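Local coordinates for probable 2-dehydro-3-deoxygalactonokinase DgoK1 (Sinorhizobium meliloti, PDB 3T69), which probably phosphorylates 2-dehydro-3-deoxy-D-galactonate at the expense of ATP, the second step of D-galactonate breakdown in the DeLey-Doudoroff pathway, at residues 82-87 against 111-117; 122-126 against 165-169; 174-179 against 240-244. All blocks are in the same frame, centred on the assembly; numbering follows the deposited sequence.

Overall arrangement
All three contacts lie in one chain whose sequence family places it in the ASKHA superfamily (sugar kinases, Hsp70, actin), and all touch the second subunit. Interactions 1 and 2, centres 10 Å apart, are joined: strands 108-116 and 123-125 are antiparallel neighbours, Leu-114 N 2.9 Å from Met-125 O and Gln-116 N 2.7 Å from Asp-123 O, both probable hydrogen bonds. Interaction 3 is a helix pair, its centre 20 Å from that of interaction 2 and 28 Å from that of interaction 1. Strand 162-169 leads into helix 171-181, bringing the nearest atoms of interactions 2 and 3 to about 6 Å. A sulfate ion, probably from the crystallisation liquor, lies beside Arg-117.

Interaction 1 (82-87 against 111-117); sequences AGYIET and LPGLAQR
Gly-83 O takes the first bond of this parallel strand pair, from Gly-113 N at 3.1 Å, and has a second donor in Arg-126 NH1. The backbone bonds continue with Ile-85 N to Gly-113 O (2.8 Å), Ala-115 N to Ile-85 O (3.0 Å) and Thr-87 N to Ala-115 O (3.0 Å). Past them, water takes over: one molecule accepts from Arg-117 N and donates to Thr-87 O and to Glu-86 OE1. With OG1 set between its own N and carbonyl carbon (chi1 58°), Thr-87 donates to a second water 2.9 Å from OG1, which in turn donates to Gln-116 OE1. That amide oxygen also accepts from Phe-166 N. The Glu-86 carboxylate lies across the methylenes of Arg-117, OE1 3.7 Å from CD, while the guanidinium turns through NH1 to a bound sulfate ion.

On one face Tyr-84 CB meets Ala-115 CB at 3.8 Å; on the other Ile-85 packs on Pro-112 and Leu-114. Strand 84-86 thus flanks strand 108-116, whose other edge pairs with strand 123-125. Helix 128-139 touches Leu-114 on the Ile-85 face, while Leu-227 and Leu-228 of the second subunit pack against Tyr-84 and Ala-115.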
# COMPACT_ATOMS: atom_id res chain seq x y z
N ALA B 82 -8.55 27.20 1.05
CA ALA B 82 -9.91 27.42 1.55
C ALA B 82 -9.87 26.84 2.96
O ALA B 82 -8.90 26.25 3.35
CB ALA B 82 -10.91 26.68 0.67
N GLY B 83 -10.86 26.99 3.79
CA GLY B 83 -10.56 26.42 5.11
C GLY B 83 -11.03 25.00 5.27
O GLY B 83 -11.08 24.23 4.31
N TYR B 84 -11.42 24.68 6.50
CA TYR B 84 -12.11 23.45 6.78
C TYR B 84 -13.10 23.86 7.83
O TYR B 84 -12.80 24.71 8.68
CB TYR B 84 -11.20 22.44 7.45
CG TYR B 84 -10.18 21.71 6.62
CD1 TYR B 84 -8.81 21.80 6.94
CD2 TYR B 84 -10.57 20.88 5.56
CE1 TYR B 84 -7.85 21.10 6.18
CE2 TYR B 84 -9.63 20.18 4.81
CZ TYR B 84 -8.27 20.28 5.12
OH TYR B 84 -7.35 19.56 4.37
N ILE B 85 -14.27 23.26 7.81
CA ILE B 85 -15.19 23.47 8.88
C ILE B 85 -15.08 22.18 9.63
O ILE B 85 -15.04 21.06 9.05
CB ILE B 85 -16.67 23.71 8.39
CG1 ILE B 85 -16.80 24.99 7.57
CG2 ILE B 85 -17.66 23.72 9.57
CD1 ILE B 85 -18.10 25.03 6.67
N GLU B 86 -15.07 22.31 10.94
CA GLU B 86 -14.84 21.16 11.74
C GLU B 86 -16.17 20.42 12.05
O GLU B 86 -17.25 21.03 12.02
CB GLU B 86 -13.95 21.53 12.91
CG GLU B 86 -14.57 22.01 14.16
CD GLU B 86 -13.52 21.88 15.32
OE1 GLU B 86 -13.26 20.70 15.73
OE2 GLU B 86 -12.92 22.94 15.74
N THR B 87 -16.08 19.12 12.24
CA THR B 87 -17.22 18.27 12.40
C THR B 87 -17.46 18.11 13.89
O THR B 87 -16.54 18.13 14.65
CB THR B 87 -16.95 16.86 11.83
OG1 THR B 87 -15.81 16.28 12.49
CG2 THR B 87 -16.73 16.91 10.36
N LEU B 111 -15.20 26.69 -1.95
CA LEU B 111 -15.75 26.09 -0.73
C LEU B 111 -14.73 25.40 0.22
O LEU B 111 -13.84 24.68 -0.18
CB LEU B 111 -16.88 25.09 -1.10
CG LEU B 111 -17.96 25.65 -2.07
CD1 LEU B 111 -18.98 24.62 -2.55
CD2 LEU B 111 -18.69 26.82 -1.44
N PRO B 112 -14.91 25.58 1.52
CA PRO B 112 -14.03 24.88 2.42
C PRO B 112 -14.26 23.35 2.36
O PRO B 112 -15.24 22.89 1.75
CB PRO B 112 -14.49 25.42 3.77
CG PRO B 112 -15.95 25.73 3.52
CD PRO B 112 -15.86 26.42 2.26
N GLY B 113 -13.36 22.59 2.99
CA GLY B 113 -13.61 21.17 3.23
C GLY B 113 -14.13 20.95 4.64
O GLY B 113 -14.44 21.90 5.33
N LEU B 114 -14.23 19.69 5.05
CA LEU B 114 -14.45 19.35 6.45
C LEU B 114 -13.22 18.69 7.15
O LEU B 114 -12.50 17.93 6.55
CB LEU B 114 -15.68 18.45 6.60
CG LEU B 114 -17.01 18.92 5.98
CD1 LEU B 114 -18.10 17.88 6.17
CD2 LEU B 114 -17.49 20.20 6.56
N ALA B 115 -13.01 18.99 8.41
CA ALA B 115 -11.98 18.34 9.17
C ALA B 115 -12.56 17.69 10.42
O ALA B 115 -13.37 18.30 11.12
CB ALA B 115 -10.89 19.32 9.56
N GLN B 116 -12.12 16.46 10.68
CA GLN B 116 -12.35 15.81 11.93
C GLN B 116 -11.07 16.01 12.74
O GLN B 116 -10.02 15.49 12.40
CB GLN B 116 -12.68 14.35 11.68
CG GLN B 116 -13.35 13.66 12.86
CD GLN B 116 -13.75 12.21 12.56
OE1 GLN B 116 -14.93 11.86 12.66
NE2 GLN B 116 -12.77 11.36 12.20
N ARG B 117 -11.15 16.80 13.80
CA ARG B 117 -9.96 17.20 14.57
C ARG B 117 -9.51 16.22 15.67
O ARG B 117 -8.41 16.32 16.18
CB ARG B 117 -10.14 18.62 15.12
CG ARG B 117 -10.00 19.68 14.04
CD ARG B 117 -9.73 21.10 14.57
NE ARG B 117 -8.76 21.77 13.69
CZ ARG B 117 -7.45 21.84 13.95
NH1 ARG B 117 -6.96 21.31 15.09
NH2 ARG B 117 -6.64 22.42 13.07
O HOH W 1 -13.60 17.83 15.12
O HOH W 2 -16.16 14.06 14.32

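Interaction 2 (122-126 against 165-169); sequences PDVMR and GFSTF
Met-125 lays its terminal methyl over the ring of Phe-166, with CE 3.4 Å from the ring centroid and only 12° off the ring normal, a CH-pi contact. SD stands farther out above that face, 5.0 Å from the centroid, which makes this a Met-aromatic pair in which methyl, not sulfur, does the touching. The Met-125 chain bends at its last torsion to bring the methyl there, and Phe-166 answers with CG lying between its own N and carbonyl carbon (chi1 64°), which points the ring at strand 123-125, an edge turned to Val-124 CA and one face to the methionine methyl. Its far end reaches that backbone too, with CE2 3.6 Å from Val-124 N.

Beside the ring, Asp-123 extends its carboxylate to the strand that crosses nearly at right angles. Thr-168 N donates to OD2 at 2.8 Å, from the syn side and 24° out of the carboxylate plane. OD1 turns its anti lone pair back to Val-124 N, 2.7 Å away. Thr-168 OG1 also points at OD1, but its position is less sure and that bond is doubtful.

With an alanine here instead of Asp-123, the amides of Val-124 and Thr-168 would probably lose the carboxylate oxygens they bond to, and with them the polar tie between the two strands.

The two strands meet without backbone pairing: one buried carboxylate bridges amides of both, which would help to stabilise its negative charge, and an apolar methyl-on-ring contact packs alongside.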
# COMPACT_ATOMS: atom_id res chain seq x y z
N PRO B 122 -7.59 11.77 13.36
CA PRO B 122 -7.64 13.00 12.54
C PRO B 122 -8.12 12.70 11.14
O PRO B 122 -7.73 11.69 10.58
CB PRO B 122 -6.17 13.43 12.47
CG PRO B 122 -5.36 12.20 12.75
CD PRO B 122 -6.20 11.41 13.73
N ASP B 123 -8.95 13.55 10.56
CA ASP B 123 -9.44 13.29 9.19
C ASP B 123 -9.88 14.50 8.38
O ASP B 123 -10.23 15.56 8.91
CB ASP B 123 -10.52 12.22 9.16
CG ASP B 123 -10.36 11.28 7.99
OD1 ASP B 123 -9.88 11.67 6.91
OD2 ASP B 123 -10.69 10.10 8.17
N VAL B 124 -9.86 14.33 7.08
CA VAL B 124 -9.91 15.50 6.23
C VAL B 124 -10.65 15.23 4.93
O VAL B 124 -10.64 14.11 4.42
CB VAL B 124 -8.47 15.99 6.05
CG1 VAL B 124 -7.96 15.89 4.58
CG2 VAL B 124 -8.30 17.31 6.74
N MET B 125 -11.38 16.21 4.43
CA MET B 125 -12.17 15.99 3.20
C MET B 125 -12.29 17.32 2.53
O MET B 125 -12.57 18.31 3.17
CB MET B 125 -13.53 15.31 3.46
CG MET B 125 -14.81 16.17 3.49
SD MET B 125 -16.45 15.32 3.51
CE MET B 125 -16.18 14.13 4.77
N ARG B 126 -11.94 17.35 1.26
CA ARG B 126 -12.04 18.54 0.47
C ARG B 126 -12.81 18.23 -0.87
O ARG B 126 -12.20 17.76 -1.85
CB ARG B 126 -10.62 19.07 0.26
CG ARG B 126 -10.47 20.54 0.28
CD ARG B 126 -9.05 21.04 0.08
NE ARG B 126 -8.40 21.43 1.33
CZ ARG B 126 -8.77 22.44 2.14
NH1 ARG B 126 -9.81 23.21 1.85
NH2 ARG B 126 -8.08 22.68 3.26
N GLY B 165 -19.28 12.73 11.78
CA GLY B 165 -17.91 12.23 11.75
C GLY B 165 -17.71 11.54 10.42
O GLY B 165 -18.68 11.32 9.64
N PHE B 166 -16.46 11.18 10.14
CA PHE B 166 -16.15 10.40 8.97
C PHE B 166 -14.78 9.72 8.99
O PHE B 166 -13.96 10.00 9.87
CB PHE B 166 -16.28 11.28 7.76
CG PHE B 166 -15.32 12.41 7.72
CD1 PHE B 166 -15.57 13.58 8.45
CD2 PHE B 166 -14.18 12.33 6.91
CE1 PHE B 166 -14.68 14.67 8.37
CE2 PHE B 166 -13.28 13.40 6.83
CZ PHE B 166 -13.52 14.58 7.57
N SER B 167 -14.53 8.86 8.00
CA SER B 167 -13.32 8.07 7.90
C SER B 167 -12.81 7.93 6.46
O SER B 167 -13.51 7.38 5.60
CB SER B 167 -13.61 6.66 8.41
OG SER B 167 -13.72 6.64 9.83
N THR B 168 -11.59 8.40 6.17
CA THR B 168 -10.98 8.12 4.89
C THR B 168 -10.35 6.74 4.90
O THR B 168 -9.92 6.24 5.97
CB THR B 168 -9.90 9.10 4.63
OG1 THR B 168 -10.46 10.40 4.80
CG2 THR B 168 -9.33 8.98 3.19
N PHE B 169 -10.32 6.12 3.72
CA PHE B 169 -9.59 4.90 3.47
C PHE B 169 -8.94 5.18 2.15
O PHE B 169 -9.61 5.62 1.22
CB PHE B 169 -10.53 3.73 3.36
CG PHE B 169 -11.09 3.26 4.69
CD1 PHE B 169 -10.44 2.29 5.42
CD2 PHE B 169 -12.28 3.78 5.20
CE1 PHE B 169 -10.95 1.85 6.64
CE2 PHE B 169 -12.79 3.35 6.39
CZ PHE B 169 -12.10 2.36 7.12

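Interaction 3 (174-179 against 240-244); sequences LFDTIA and LSGTL
Ala-179 N donates to Phe-175 O at 2.8 Å, one turn of helix 171-181, and both residues of that turn also lean on Leu-240 of helix 233-252. The motif is a helix pair packed through apolar side chains, with the two short segments inclined at 139°, closer to antiparallel than to perpendicular, and their axes 10.2 Å apart at closest approach. Within the second segment, Leu-244 N bonds back to Leu-240 O, so the two leucines that carry the contact sit one turn apart on the same side of their helix.

Phe-175 reaches across from the first helix. Its CG lies opposite the backbone N (chi1 177°), and this carries the ring away from its own helix and in beside Leu-240 and Ser-241. Ring atom CD2 comes 3.7 Å from Leu-240 CG, and CE2 lies 3.8 Å from Ser-241 CB, both approaching obliquely. Leu-244 works closer to the helix backbone: its CD1 sits near the plane of the ring at its edge, 3.5 Å from Phe-175 CB, and also reaches the main chain of Leu-174 and Phe-175.

Leu-240 divides its two methyls between partners. CD2 faces the Phe-175 ring and, more loosely, Ala-179 CB at 4.2 Å, while CD1 turns to Ile-178.

Around the pair, Phe-201 of helix 199-210 packs on Ser-241 and Leu-219 of helix 215-228 on Leu-240, so the contact belongs to the helical bundle that adjoins the sheets. Leu-174 of the second subunit rests on Ile-178, which places the first helix at the dimer interface. Toward helix 233-252, the CG2 methyl of the same isoleucine lies 3.9 Å from Leu-240 CD1.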
# COMPACT_ATOMS: atom_id res chain seq x y z
N LEU B 174 -3.82 3.60 -3.04
CA LEU B 174 -3.10 2.35 -2.82
C LEU B 174 -3.22 1.45 -4.03
O LEU B 174 -2.22 0.89 -4.48
CB LEU B 174 -3.56 1.63 -1.55
CG LEU B 174 -3.19 2.30 -0.21
CD1 LEU B 174 -3.76 1.59 1.00
CD2 LEU B 174 -1.67 2.50 -0.06
N PHE B 175 -4.41 1.33 -4.60
CA PHE B 175 -4.52 0.48 -5.79
C PHE B 175 -3.54 0.95 -6.86
O PHE B 175 -2.73 0.17 -7.35
CB PHE B 175 -5.96 0.37 -6.33
CG PHE B 175 -6.06 -0.43 -7.60
CD1 PHE B 175 -5.91 0.19 -8.85
CD2 PHE B 175 -6.27 -1.81 -7.55
CE1 PHE B 175 -5.98 -0.55 -10.04
CE2 PHE B 175 -6.35 -2.55 -8.71
CZ PHE B 175 -6.20 -1.93 -9.98
N ASP B 176 -3.58 2.25 -7.16
CA ASP B 176 -2.68 2.82 -8.16
C ASP B 176 -1.21 2.63 -7.87
O ASP B 176 -0.46 2.17 -8.75
CB ASP B 176 -3.04 4.27 -8.52
CG ASP B 176 -4.27 4.31 -9.43
OD1 ASP B 176 -5.38 4.61 -8.94
OD2 ASP B 176 -4.13 3.94 -10.63
N THR B 177 -0.77 2.96 -6.66
CA THR B 177 0.67 2.89 -6.48
C THR B 177 1.16 1.46 -6.36
O THR B 177 2.27 1.15 -6.76
CB THR B 177 1.19 3.82 -5.42
OG1 THR B 177 0.65 3.42 -4.16
CG2 THR B 177 0.71 5.24 -5.77
N ILE B 178 0.30 0.58 -5.85
CA ILE B 178 0.66 -0.82 -5.76
C ILE B 178 0.71 -1.37 -7.18
O ILE B 178 1.70 -2.04 -7.52
CB ILE B 178 -0.29 -1.61 -4.88
CG1 ILE B 178 -0.20 -1.10 -3.46
CG2 ILE B 178 0.06 -3.10 -4.93
CD1 ILE B 178 -1.03 -1.88 -2.50
N ALA B 179 -0.30 -1.06 -8.01
CA ALA B 179 -0.33 -1.54 -9.39
C ALA B 179 0.84 -1.04 -10.25
O ALA B 179 1.29 -1.75 -11.15
CB ALA B 179 -1.67 -1.21 -10.05
N LEU B 240 -6.17 -7.91 -6.55
CA LEU B 240 -5.66 -6.66 -6.03
C LEU B 240 -6.76 -5.67 -5.62
O LEU B 240 -6.75 -5.17 -4.48
CB LEU B 240 -4.71 -5.97 -7.01
CG LEU B 240 -4.13 -4.65 -6.49
CD1 LEU B 240 -3.40 -4.83 -5.19
CD2 LEU B 240 -3.14 -4.13 -7.49
N SER B 241 -7.69 -5.37 -6.54
CA SER B 241 -8.70 -4.41 -6.24
C SER B 241 -9.55 -4.96 -5.13
O SER B 241 -9.85 -4.26 -4.14
CB SER B 241 -9.55 -4.14 -7.46
OG SER B 241 -10.56 -3.21 -7.10
N GLY B 242 -9.90 -6.23 -5.25
CA GLY B 242 -10.75 -6.84 -4.30
C GLY B 242 -10.20 -6.82 -2.91
O GLY B 242 -10.97 -6.63 -1.93
N THR B 243 -8.88 -7.02 -2.79
CA THR B 243 -8.25 -7.10 -1.45
C THR B 243 -8.36 -5.77 -0.73
O THR B 243 -8.80 -5.69 0.46
CB THR B 243 -6.73 -7.53 -1.53
OG1 THR B 243 -6.62 -8.83 -2.15
CG2 THR B 243 -6.12 -7.55 -0.14
N LEU B 244 -7.96 -4.74 -1.46
CA LEU B 244 -7.98 -3.38 -0.96
C LEU B 244 -9.38 -3.01 -0.52
O LEU B 244 -9.58 -2.46 0.59
CB LEU B 244 -7.53 -2.43 -2.05
CG LEU B 244 -6.04 -2.57 -2.35
CD1 LEU B 244 -5.67 -1.55 -3.39
CD2 LEU B 244 -5.15 -2.43 -1.03